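Local coordinates for YqgE/AlgH family protein (Corynebacterium diphtheriae, PDB 2HRX) that is of unknown function but belongs to the YqgE/AlgH (UPF0301) family and folds around one large mixed beta sheet, at residues A3-N8 with N152-V157; P15-V20 with I37-H42; T72-L77 with G131-A136. One frame throughout, in Å; residues are numbered along the deposited sequence.

Contact 1: A3-N8 with N152-V157; sequences ADRLFN and NGDWFV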
# COMPACT_ATOMS: atom_id res chain seq x y z
N ALA A 3 -14.96 13.70 21.47
CA ALA A 3 -13.78 14.15 22.20
C ALA A 3 -12.65 14.76 21.39
O ALA A 3 -12.05 15.75 21.81
CB ALA A 3 -13.23 12.99 23.04
N ASP A 4 -12.36 14.18 20.24
CA ASP A 4 -11.26 14.66 19.41
C ASP A 4 -11.33 13.92 18.08
O ASP A 4 -12.29 13.18 17.82
CB ASP A 4 -9.95 14.35 20.13
CG ASP A 4 -8.78 15.15 19.60
OD1 ASP A 4 -7.69 15.06 20.21
OD2 ASP A 4 -8.94 15.87 18.59
N ARG A 5 -10.32 14.11 17.24
CA ARG A 5 -10.27 13.41 15.97
C ARG A 5 -10.12 11.94 16.32
O ARG A 5 -9.39 11.59 17.25
CB ARG A 5 -9.07 13.91 15.15
CG ARG A 5 -9.24 15.34 14.66
CD ARG A 5 -10.02 15.38 13.35
NE ARG A 5 -9.13 15.19 12.20
CZ ARG A 5 -9.38 14.38 11.18
NH1 ARG A 5 -10.49 13.67 11.16
NH2 ARG A 5 -8.51 14.28 10.19
N LEU A 6 -10.83 11.08 15.59
CA LEU A 6 -10.81 9.64 15.82
C LEU A 6 -9.43 9.06 16.15
O LEU A 6 -9.24 8.43 17.20
CB LEU A 6 -11.37 8.92 14.60
CG LEU A 6 -12.27 7.69 14.78
CD1 LEU A 6 -12.15 6.83 13.53
CD2 LEU A 6 -11.88 6.88 16.01
N PHE A 7 -8.47 9.26 15.25
CA PHE A 7 -7.13 8.73 15.44
C PHE A 7 -6.33 9.23 16.64
O PHE A 7 -5.42 8.54 17.10
CB PHE A 7 -6.32 8.92 14.15
CG PHE A 7 -6.91 8.23 12.95
CD1 PHE A 7 -7.78 7.14 13.12
CD2 PHE A 7 -6.59 8.63 11.66
CE1 PHE A 7 -8.31 6.47 12.01
CE2 PHE A 7 -7.11 7.96 10.54
CZ PHE A 7 -7.97 6.88 10.72
N ASN A 8 -6.67 10.41 17.17
CA ASN A 8 -5.95 10.93 18.32
C ASN A 8 -6.30 10.19 19.61
O ASN A 8 -5.71 10.45 20.66
CB ASN A 8 -6.21 12.42 18.51
CG ASN A 8 -5.60 13.25 17.42
OD1 ASN A 8 -4.60 12.86 16.82
ND2 ASN A 8 -6.19 14.41 17.15
N ASN A 152 -2.30 15.97 12.97
CA ASN A 152 -3.57 16.61 12.68
C ASN A 152 -4.75 15.63 12.68
O ASN A 152 -5.90 16.04 12.55
CB ASN A 152 -3.51 17.32 11.32
CG ASN A 152 -4.77 18.12 11.03
OD1 ASN A 152 -5.08 19.08 11.73
ND2 ASN A 152 -5.50 17.71 10.00
N GLY A 153 -4.45 14.34 12.81
CA GLY A 153 -5.49 13.33 12.82
C GLY A 153 -5.88 12.79 11.45
O GLY A 153 -6.92 12.15 11.30
N ASP A 154 -5.04 13.05 10.45
CA ASP A 154 -5.30 12.61 9.08
C ASP A 154 -5.04 11.13 8.83
O ASP A 154 -5.70 10.51 7.99
CB ASP A 154 -4.43 13.38 8.07
CG ASP A 154 -4.77 14.85 7.99
OD1 ASP A 154 -5.76 15.29 8.62
OD2 ASP A 154 -4.03 15.57 7.28
N TRP A 155 -4.06 10.57 9.54
CA TRP A 155 -3.69 9.18 9.30
C TRP A 155 -3.49 8.30 10.51
O TRP A 155 -3.00 8.74 11.55
CB TRP A 155 -2.38 9.13 8.50
CG TRP A 155 -2.31 10.02 7.29
CD1 TRP A 155 -1.71 11.24 7.19
CD2 TRP A 155 -2.82 9.73 5.98
NE1 TRP A 155 -1.80 11.72 5.91
CE2 TRP A 155 -2.48 10.81 5.14
CE3 TRP A 155 -3.54 8.65 5.44
CZ2 TRP A 155 -2.82 10.85 3.78
CZ3 TRP A 155 -3.88 8.68 4.08
CH2 TRP A 155 -3.52 9.78 3.28
N PHE A 156 -3.86 7.03 10.36
CA PHE A 156 -3.64 6.07 11.42
C PHE A 156 -2.59 5.11 10.89
O PHE A 156 -2.80 4.46 9.86
CB PHE A 156 -4.89 5.29 11.77
CG PHE A 156 -4.66 4.27 12.84
CD1 PHE A 156 -4.39 4.67 14.15
CD2 PHE A 156 -4.65 2.91 12.54
CE1 PHE A 156 -4.09 3.73 15.14
CE2 PHE A 156 -4.35 1.96 13.52
CZ PHE A 156 -4.08 2.38 14.82
N VAL A 157 -1.46 5.01 11.57
CA VAL A 157 -0.38 4.13 11.15
C VAL A 157 -0.59 2.73 11.70
O VAL A 157 -0.73 2.54 12.91
CB VAL A 157 1.00 4.66 11.63
CG1 VAL A 157 2.13 3.77 11.12
CG2 VAL A 157 1.21 6.10 11.14
O HOH W 1 -8.82 11.08 12.89

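Contact 2: P15-V20 with I37-H42; sequences PAPGMV and ILIIEH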
# COMPACT_ATOMS: atom_id res chain seq x y z
N PRO A 15 5.82 5.59 11.63
CA PRO A 15 5.78 5.28 10.20
C PRO A 15 7.07 4.57 9.80
O PRO A 15 8.14 4.87 10.32
CB PRO A 15 5.64 6.65 9.55
CG PRO A 15 4.85 7.43 10.57
CD PRO A 15 5.53 7.02 11.87
N ALA A 16 6.96 3.64 8.86
CA ALA A 16 8.12 2.90 8.39
C ALA A 16 7.71 2.08 7.18
O ALA A 16 6.53 1.82 6.97
CB ALA A 16 8.64 1.98 9.49
N PRO A 17 8.68 1.68 6.34
CA PRO A 17 8.27 0.89 5.18
C PRO A 17 7.56 -0.36 5.69
O PRO A 17 7.94 -0.92 6.73
CB PRO A 17 9.60 0.57 4.50
CG PRO A 17 10.44 1.77 4.84
CD PRO A 17 10.12 1.98 6.30
N GLY A 18 6.52 -0.79 4.99
CA GLY A 18 5.79 -1.96 5.43
C GLY A 18 4.55 -1.62 6.23
O GLY A 18 3.70 -2.47 6.48
N MSE A 19 4.45 -0.36 6.66
CA MSE A 19 3.29 0.08 7.41
C MSE A 19 2.35 0.74 6.40
O MSE A 19 2.80 1.16 5.33
CB MSE A 19 3.68 1.12 8.46
CG MSE A 19 4.72 0.67 9.47
SE MSE A 19 4.02 -0.63 10.72
CE MSE A 19 4.81 -2.23 9.98
N VAL A 20 1.07 0.83 6.73
CA VAL A 20 0.11 1.50 5.86
C VAL A 20 -0.42 2.73 6.58
O VAL A 20 -0.51 2.75 7.80
CB VAL A 20 -1.12 0.61 5.50
CG1 VAL A 20 -0.73 -0.48 4.51
CG2 VAL A 20 -1.70 0.00 6.77
N ILE A 37 -2.47 3.74 2.31
CA ILE A 37 -1.18 3.91 1.66
C ILE A 37 -0.03 3.15 2.29
O ILE A 37 0.38 3.41 3.42
CB ILE A 37 -0.85 5.41 1.57
CG1 ILE A 37 -2.05 6.15 0.97
CG2 ILE A 37 0.39 5.63 0.71
CD1 ILE A 37 -1.85 7.65 0.83
N LEU A 38 0.48 2.19 1.52
CA LEU A 38 1.60 1.37 1.96
C LEU A 38 2.85 2.21 1.80
O LEU A 38 3.08 2.77 0.74
CB LEU A 38 1.71 0.12 1.08
CG LEU A 38 2.93 -0.76 1.38
CD1 LEU A 38 2.81 -1.35 2.78
CD2 LEU A 38 3.03 -1.88 0.34
N ILE A 39 3.64 2.32 2.86
CA ILE A 39 4.87 3.11 2.81
C ILE A 39 5.93 2.22 2.18
O ILE A 39 6.18 1.11 2.65
CB ILE A 39 5.30 3.56 4.22
CG1 ILE A 39 4.29 4.58 4.76
CG2 ILE A 39 6.71 4.14 4.17
CD1 ILE A 39 4.48 4.91 6.24
N ILE A 40 6.56 2.70 1.11
CA ILE A 40 7.58 1.92 0.42
C ILE A 40 8.97 2.53 0.49
O ILE A 40 9.95 1.91 0.06
CB ILE A 40 7.18 1.72 -1.06
CG1 ILE A 40 6.95 3.07 -1.73
CG2 ILE A 40 5.92 0.87 -1.15
CD1 ILE A 40 6.55 2.97 -3.20
N GLU A 41 9.05 3.74 1.02
CA GLU A 41 10.31 4.46 1.17
C GLU A 41 10.09 5.53 2.24
O GLU A 41 9.13 6.29 2.17
CB GLU A 41 10.73 5.10 -0.16
CG GLU A 41 11.95 6.01 -0.09
CD GLU A 41 13.22 5.28 0.31
OE1 GLU A 41 13.29 4.05 0.09
OE2 GLU A 41 14.15 5.93 0.82
N HIS A 42 10.98 5.56 3.23
CA HIS A 42 10.85 6.53 4.32
C HIS A 42 12.25 6.99 4.70
O HIS A 42 13.00 6.26 5.35
CB HIS A 42 10.18 5.86 5.52
CG HIS A 42 9.83 6.80 6.63
ND1 HIS A 42 9.09 7.94 6.43
CD2 HIS A 42 10.09 6.74 7.96
CE1 HIS A 42 8.91 8.55 7.59
NE2 HIS A 42 9.50 7.85 8.53

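Contact 3: T72-L77 with G131-A136; sequences TKPQAL and GMRLFA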
# COMPACT_ATOMS: atom_id res chain seq x y z
N THR A 72 -1.40 -11.04 -9.16
CA THR A 72 -2.57 -11.60 -8.47
C THR A 72 -3.83 -10.92 -8.98
O THR A 72 -3.84 -9.71 -9.20
CB THR A 72 -2.47 -11.37 -6.94
OG1 THR A 72 -1.21 -11.85 -6.45
CG2 THR A 72 -3.59 -12.11 -6.21
N LYS A 73 -4.91 -11.68 -9.16
CA LYS A 73 -6.17 -11.10 -9.63
C LYS A 73 -6.71 -10.12 -8.59
O LYS A 73 -6.57 -10.34 -7.39
CB LYS A 73 -7.21 -12.20 -9.88
CG LYS A 73 -6.94 -13.09 -11.07
CD LYS A 73 -8.10 -14.05 -11.29
CE LYS A 73 -7.90 -14.93 -12.51
NZ LYS A 73 -9.05 -15.87 -12.70
N PRO A 74 -7.34 -9.02 -9.03
CA PRO A 74 -7.59 -8.58 -10.41
C PRO A 74 -6.30 -8.12 -11.08
O PRO A 74 -5.57 -7.31 -10.53
CB PRO A 74 -8.58 -7.42 -10.23
CG PRO A 74 -9.24 -7.72 -8.91
CD PRO A 74 -8.08 -8.17 -8.08
N GLN A 75 -6.03 -8.63 -12.28
CA GLN A 75 -4.82 -8.26 -13.00
C GLN A 75 -4.93 -6.90 -13.68
O GLN A 75 -4.79 -6.78 -14.90
CB GLN A 75 -4.46 -9.36 -14.01
CG GLN A 75 -4.23 -10.70 -13.34
CD GLN A 75 -3.98 -11.82 -14.32
OE1 GLN A 75 -4.77 -12.04 -15.24
NE2 GLN A 75 -2.88 -12.54 -14.13
N ALA A 76 -5.18 -5.88 -12.87
CA ALA A 76 -5.31 -4.51 -13.36
C ALA A 76 -4.37 -3.61 -12.57
O ALA A 76 -3.98 -3.94 -11.45
CB ALA A 76 -6.73 -4.03 -13.18
N LEU A 77 -3.99 -2.48 -13.15
CA LEU A 77 -3.12 -1.55 -12.44
C LEU A 77 -3.96 -0.87 -11.37
O LEU A 77 -5.12 -0.55 -11.60
CB LEU A 77 -2.58 -0.48 -13.39
CG LEU A 77 -1.19 -0.64 -14.02
CD1 LEU A 77 -0.96 -2.05 -14.51
CD2 LEU A 77 -1.07 0.35 -15.17
N GLY A 131 2.41 -13.76 -4.52
CA GLY A 131 1.44 -12.77 -4.93
C GLY A 131 2.12 -11.47 -5.31
O GLY A 131 3.23 -11.19 -4.85
N MSE A 132 1.46 -10.67 -6.14
CA MSE A 132 2.03 -9.40 -6.57
C MSE A 132 0.96 -8.49 -7.17
O MSE A 132 0.02 -8.95 -7.81
CB MSE A 132 3.12 -9.66 -7.61
CG MSE A 132 3.90 -8.42 -7.98
SE MSE A 132 5.15 -8.80 -9.39
CE MSE A 132 4.09 -8.12 -10.87
N ARG A 133 1.14 -7.19 -6.96
CA ARG A 133 0.20 -6.20 -7.49
C ARG A 133 0.98 -5.01 -8.04
O ARG A 133 2.00 -4.61 -7.48
CB ARG A 133 -0.75 -5.76 -6.38
CG ARG A 133 -1.83 -4.78 -6.82
CD ARG A 133 -3.10 -4.99 -6.00
NE ARG A 133 -3.76 -6.24 -6.35
CZ ARG A 133 -4.80 -6.75 -5.69
NH1 ARG A 133 -5.29 -6.11 -4.64
NH2 ARG A 133 -5.34 -7.90 -6.08
N LEU A 134 0.48 -4.45 -9.14
CA LEU A 134 1.14 -3.32 -9.78
C LEU A 134 0.42 -2.00 -9.49
O LEU A 134 -0.81 -1.92 -9.57
CB LEU A 134 1.22 -3.54 -11.29
CG LEU A 134 2.04 -4.74 -11.78
CD1 LEU A 134 2.12 -4.70 -13.31
CD2 LEU A 134 3.44 -4.69 -11.20
N PHE A 135 1.20 -0.97 -9.19
CA PHE A 135 0.69 0.36 -8.86
C PHE A 135 1.22 1.46 -9.76
O PHE A 135 2.43 1.68 -9.86
CB PHE A 135 1.05 0.70 -7.42
CG PHE A 135 0.54 -0.29 -6.42
CD1 PHE A 135 -0.74 -0.16 -5.90
CD2 PHE A 135 1.31 -1.40 -6.07
CE1 PHE A 135 -1.25 -1.12 -5.04
CE2 PHE A 135 0.80 -2.37 -5.21
CZ PHE A 135 -0.47 -2.23 -4.69
N ALA A 136 0.30 2.17 -10.41
CA ALA A 136 0.65 3.28 -11.28
C ALA A 136 0.50 4.55 -10.43
O ALA A 136 -0.56 4.79 -9.86
CB ALA A 136 -0.29 3.33 -12.48
O HOH W 2 -3.26 -7.35 -8.91
O HOH W 3 -1.80 -5.47 -10.51

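Contact 1: A3-N8 with N152-V157
Over one face of the Phe7 ring sits Phe156 CB, 3.4 Å from the ring centroid and 3° off the normal, a CH-pi contact. Asp154 O sits at the edge in the ring plane, and Trp155 C approaches Phe7 CD2 obliquely at 3.3 Å. The two phenyl rings meet only obliquely, planes at 44°. CG of Phe156 is anti to its backbone N (chi1 178°), so CB faces Phe7 while the phenyl ring leads away from it, against Gln181. The second flat group, the Arg5 guanidinium, has Gly153 O and water 1 over the same face, the water 3.5 Å above the plane and toward the rim; at its edge lie Asp154 OD1, in plane, and Asn152 O, near the plane. Arg5 NH2 and Asp154 OD1 make a long salt bridge of 3.3 Å whose hydrogen bond is weak, and NE gives another weak bond to Asn152 O. These oxygens line the end of helix 145-151, where Gly153, with positive phi, closes a Schellman motif before the chain enters strand 155-159. Arg5 thus brings positive charge to a helix C-terminus, which should be favourable. Asn152 ND2 also holds Asp154 OD1 (2.8 Å), so this oxygen has two donors, the arginine one weak. Water 1 accepts from Phe7 N and donates to Gly153 O at 2.7 Å. Trp155 turns to Leu21 and Ala23, its NE1 bonded to Glu149.

Contact 2: P15-V20 with I37-H42
Ile39 meets the turn 16-19 through two backbone hydrogen bonds: its N gives to Met19 O at 2.9 Å, and its O takes Gly18 N at 3.0 Å. They join the start of strand 19-23 to strand 36-42 as antiparallel neighbours in the large mixed sheet, with Val20 and Leu38 a non-hydrogen-bonded pair. On the face shared by that pair, Val20 CG1 touches Leu38 CD1 at 4.0 Å. Leu38 CG is anti to the backbone N (chi1 175°), which carries CD1 back under the neighbouring strand to Met19 O and Gly18 C. Ile39 instead tucks its side chain into the bend of 15-19: CB approaches Ala16 O at 3.5 Å, CG2 lies beside Pro17 CA and CD1 reaches Pro15 CB. Behind these contacts is a type II turn from Ala16 to Met19, closed by Met19 N to Ala16 O and with Gly18 at positive phi. Val20 bonds to Ala158 of strand 155-159 and Gly18 to Ala160 just beyond it, while Leu109 covers Leu38. Beyond the classic bulge of Ile40 and Glu41 opposite Phe48, a hydrogen bond between His42 ND1 and Thr47 OG1 sets the imidazole. Pro15 CB lies over one face of the His42 ring, 4.2 Å from His42 NE2.

Contact 3: T72-L77 with G131-A136
Strand 129-141, a long strand of the mixed sheet, receives here the loop leading into its parallel neighbour 76-79. At the loop's start Thr72 grips Met132 by both backbone polar atoms: Thr72 N gives to Met132 O at 2.9 Å, in the carbonyl plane, and Met132 N gives to Thr72 OG1, also at 2.9 Å. The hydroxyl can do this because chi1 of -53° sets OG1 beside its own backbone N, where the two groups face the strand together. OG1 also lies close over Gly131 CA, at 3.2 Å. Past the cis peptide before Pro74, the chain swings out and two waters fill in. Water 2 accepts from Arg133 NE at 2.8 Å, in the guanidinium plane, and donates to Pro74 O. At the guanidinium edge, near its plane, lie Thr72 O and Lys73 O, the latter 3.0 Å from Arg133 NH2, while Pro74 CD approaches obliquely. NH1 bonds to Ala167 O and so fixes the arginine from a further loop. Farther along, Leu77 straddles the strand's side chains, CD1 against Leu134 CB at 4.2 Å and CD2 against Ala136 CB. Water 3 joins Leu134 N to Ala76 O where strand 76-79 starts its parallel pairing with 129-141 in the mixed sheet.

How the contacts relate
From the N terminus, segment 3-8 waits for 152-157, so contact 1 closes the longest loop and encloses both others. Contact 2 closes first, a short loop from 15-20 to 37-42. Contact 3 follows in series, its loop running from 72-77 to 131-136. All three reach the same mixed sheet. Contacts 1 and 2 touch, since strand 155-159 pairs with 19-23: Trp155 CH2 meets Ile37 CD1 at 3.6 Å, and Val157 packs on Pro15 and Met19. Contact 3 lies across the chain's centre from contact 1, their nearest atoms about 14 Å apart; strand 47-51 bridges the sheet between 36-42 and 129-141.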